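3-hydroxyisobutyrate dehydrogenase family protein (Geobacter sulfurreducens, PDB 3PDU) probably reduces succinic semialdehyde to gamma-hydroxybutyrate with an NADP(H) cofactor, as a member of the beta-hydroxyacid dehydrogenase family. Local coordinates at residues E73-F76 with V81-G84. Numbering follows the deposited sequence.
Sequences EVCF and VLEG. With NAP (NADP nicotinamide-adenine-dinucleotide phosphate), chain I.
Val-81 N and Leu-82 N close off the end of helix 68-76 by taking two successive carbonyls of its last turn. The first hydrogen bond, Val-81 N to Val-74 O, is 2.8 Å long; the second, Leu-82 N to Cys-75 O, is longer at 3.3 Å but straighter (169° at the hydrogen). Together they tie the loop after Phe-76 back to the helix end.

Apolar contacts run alongside. Leu-82 sets CG 3.7 Å from Cys-75 SG, while its CD1 meets Phe-76 CD1 at 3.4 Å, obliquely to the ring. Cys-75 SG itself sits over the centre of one ring face of Phe-76, and Ala-108 of helix 99-111 touches both Phe-76 and Leu-82. With Leu-82 cut back to an alanine, the space beside Cys-75 SG and the Phe-76 ring would probably be left unfilled, and the ring is likely to be held less firmly.

The same turn faces NADP. With CG anti to the backbone N (chi1 179°) and an extended chain, Glu-73 OE1 accepts a hydrogen bond from adenine N6A (3.1 Å), and Val-74 CG2 touches C2A at 3.4 Å. Val-74 thus joins cofactor to loop: one methyl packs on adenine, the other on Val-81, and its carbonyl holds the returning chain of this Rossmann-type domain.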
loop_
_atom_site.group_PDB
_atom_site.type_symbol
_atom_site.label_atom_id
_atom_site.label_comp_id
_atom_site.label_asym_id
_atom_site.label_seq_id
_atom_site.Cartn_x
_atom_site.Cartn_y
_atom_site.Cartn_z
ATOM N N GLU A 73 24.914 15.059 15.069
ATOM C CA GLU A 73 26.371 15.021 15.063
ATOM C C GLU A 73 26.949 16.438 15.182
ATOM O O GLU A 73 27.914 16.657 15.905
ATOM C CB GLU A 73 26.899 14.315 13.812
ATOM C CG GLU A 73 28.419 14.268 13.736
ATOM C CD GLU A 73 28.931 13.357 12.627
ATOM O OE1 GLU A 73 28.097 12.769 11.898
ATOM O OE2 GLU A 73 30.171 13.227 12.492
ATOM N N VAL A 74 26.351 17.402 14.488
ATOM C CA VAL A 74 26.842 18.780 14.562
ATOM C C VAL A 74 26.608 19.393 15.959
ATOM O O VAL A 74 27.404 20.188 16.446
ATOM C CB VAL A 74 26.246 19.651 13.417
ATOM C CG1 VAL A 74 26.423 21.139 13.698
ATOM C CG2 VAL A 74 26.923 19.285 12.088
ATOM N N CYS A 75 25.526 18.993 16.612
ATOM C CA CYS A 75 25.231 19.495 17.946
ATOM C C CYS A 75 26.103 18.821 18.995
ATOM O O CYS A 75 26.819 19.487 19.745
ATOM C CB CYS A 75 23.756 19.280 18.290
ATOM S SG CYS A 75 23.294 19.808 19.971
ATOM N N PHE A 76 26.050 17.493 19.030
ATOM C CA PHE A 76 26.637 16.728 20.130
ATOM C C PHE A 76 28.053 16.219 19.878
ATOM O O PHE A 76 28.708 15.744 20.805
ATOM C CB PHE A 76 25.745 15.527 20.468
ATOM C CG PHE A 76 24.382 15.903 20.973
ATOM C CD1 PHE A 76 24.200 16.279 22.297
ATOM C CD2 PHE A 76 23.282 15.856 20.135
ATOM C CE1 PHE A 76 22.940 16.619 22.774
ATOM C CE2 PHE A 76 22.013 16.202 20.600
ATOM C CZ PHE A 76 21.841 16.584 21.921
ATOM N N VAL A 81 28.301 22.135 18.301
ATOM C CA VAL A 81 27.625 23.328 18.812
ATOM C C VAL A 81 27.751 23.487 20.330
ATOM O O VAL A 81 28.009 24.581 20.831
ATOM C CB VAL A 81 26.135 23.337 18.404
ATOM C CG1 VAL A 81 25.351 24.453 19.133
ATOM C CG2 VAL A 81 26.006 23.478 16.872
ATOM N N LEU A 82 27.570 22.398 21.059
ATOM C CA LEU A 82 27.517 22.474 22.513
ATOM C C LEU A 82 28.853 22.888 23.133
ATOM O O LEU A 82 28.882 23.395 24.254
ATOM C CB LEU A 82 27.058 21.145 23.105
ATOM C CG LEU A 82 25.662 20.638 22.731
ATOM C CD1 LEU A 82 25.421 19.294 23.415
ATOM C CD2 LEU A 82 24.560 21.632 23.087
ATOM N N GLU A 83 29.949 22.690 22.404
ATOM C CA GLU A 83 31.273 23.058 22.914
ATOM C C GLU A 83 31.544 24.556 22.776
ATOM O O GLU A 83 32.517 25.066 23.315
ATOM C CB GLU A 83 32.380 22.266 22.213
ATOM C CG GLU A 83 32.305 20.760 22.437
ATOM C CD GLU A 83 33.560 20.029 21.969
ATOM O OE1 GLU A 83 34.478 20.690 21.431
ATOM O OE2 GLU A 83 33.632 18.791 22.140
ATOM N N GLY A 84 30.687 25.258 22.043
ATOM C CA GLY A 84 30.861 26.689 21.860
ATOM C C GLY A 84 29.701 27.565 22.316
ATOM O O GLY A 84 29.919 28.689 22.752
HETATM P PA NAP I . 22.010 18.912 0.875
HETATM O O1A NAP I . 22.090 17.448 0.735
HETATM O O2A NAP I . 22.375 19.648 -0.347
HETATM O O5B NAP I . 22.876 19.429 2.111
HETATM C C5B NAP I . 22.982 18.757 3.339
HETATM C C4B NAP I . 23.956 19.546 4.214
HETATM O O4B NAP I . 24.157 18.837 5.430
HETATM C C3B NAP I . 25.343 19.707 3.578
HETATM O O3B NAP I . 25.886 20.934 4.033
HETATM C C2B NAP I . 26.133 18.567 4.198
HETATM O O2B NAP I . 27.519 18.766 4.328
HETATM C C1B NAP I . 25.525 18.563 5.584
HETATM N N9A NAP I . 25.712 17.289 6.287
HETATM C C8A NAP I . 25.167 16.067 5.998
HETATM N N7A NAP I . 25.616 15.190 6.935
HETATM C C5A NAP I . 26.412 15.841 7.807
HETATM C C6A NAP I . 27.106 15.430 8.937
HETATM N N6A NAP I . 27.044 14.157 9.346
HETATM N N1A NAP I . 27.856 16.356 9.622
HETATM C C2A NAP I . 27.911 17.672 9.206
HETATM N N3A NAP I . 27.218 18.072 8.084
HETATM C C4A NAP I . 26.483 17.164 7.402
HETATM O O3 NAP I . 20.510 19.199 1.358
HETATM P PN NAP I . 19.557 20.482 1.292
HETATM O O1N NAP I . 18.629 20.291 0.163
HETATM O O2N NAP I . 20.386 21.702 1.465
HETATM O O5D NAP I . 18.737 20.181 2.642
HETATM C C5D NAP I . 19.132 20.647 3.913
HETATM C C4D NAP I . 17.919 20.490 4.821
HETATM O O4D NAP I . 16.863 21.301 4.341
HETATM C C3D NAP I . 17.386 19.062 4.781
HETATM O O3D NAP I . 16.843 18.767 6.059
HETATM C C2D NAP I . 16.252 19.111 3.778
HETATM O O2D NAP I . 15.275 18.105 4.002
HETATM C C1D NAP I . 15.725 20.506 4.091
HETATM N N1N NAP I . 14.960 21.163 3.031
HETATM C C2N NAP I . 15.339 21.064 1.720
HETATM C C3N NAP I . 14.604 21.727 0.732
HETATM C C7N NAP I . 15.012 21.664 -0.723
HETATM O O7N NAP I . 14.060 22.006 -1.683
HETATM N N7N NAP I . 16.231 21.269 -1.099
HETATM C C4N NAP I . 13.497 22.489 1.101
HETATM C C5N NAP I . 13.132 22.603 2.443
HETATM C C6N NAP I . 13.886 21.941 3.404
HETATM P P2B NAP I . 28.521 18.255 3.174
HETATM O O1X NAP I . 29.824 18.018 3.879
HETATM O O2X NAP I . 27.961 16.996 2.549
HETATM O O3X NAP I . 28.648 19.311 2.116
#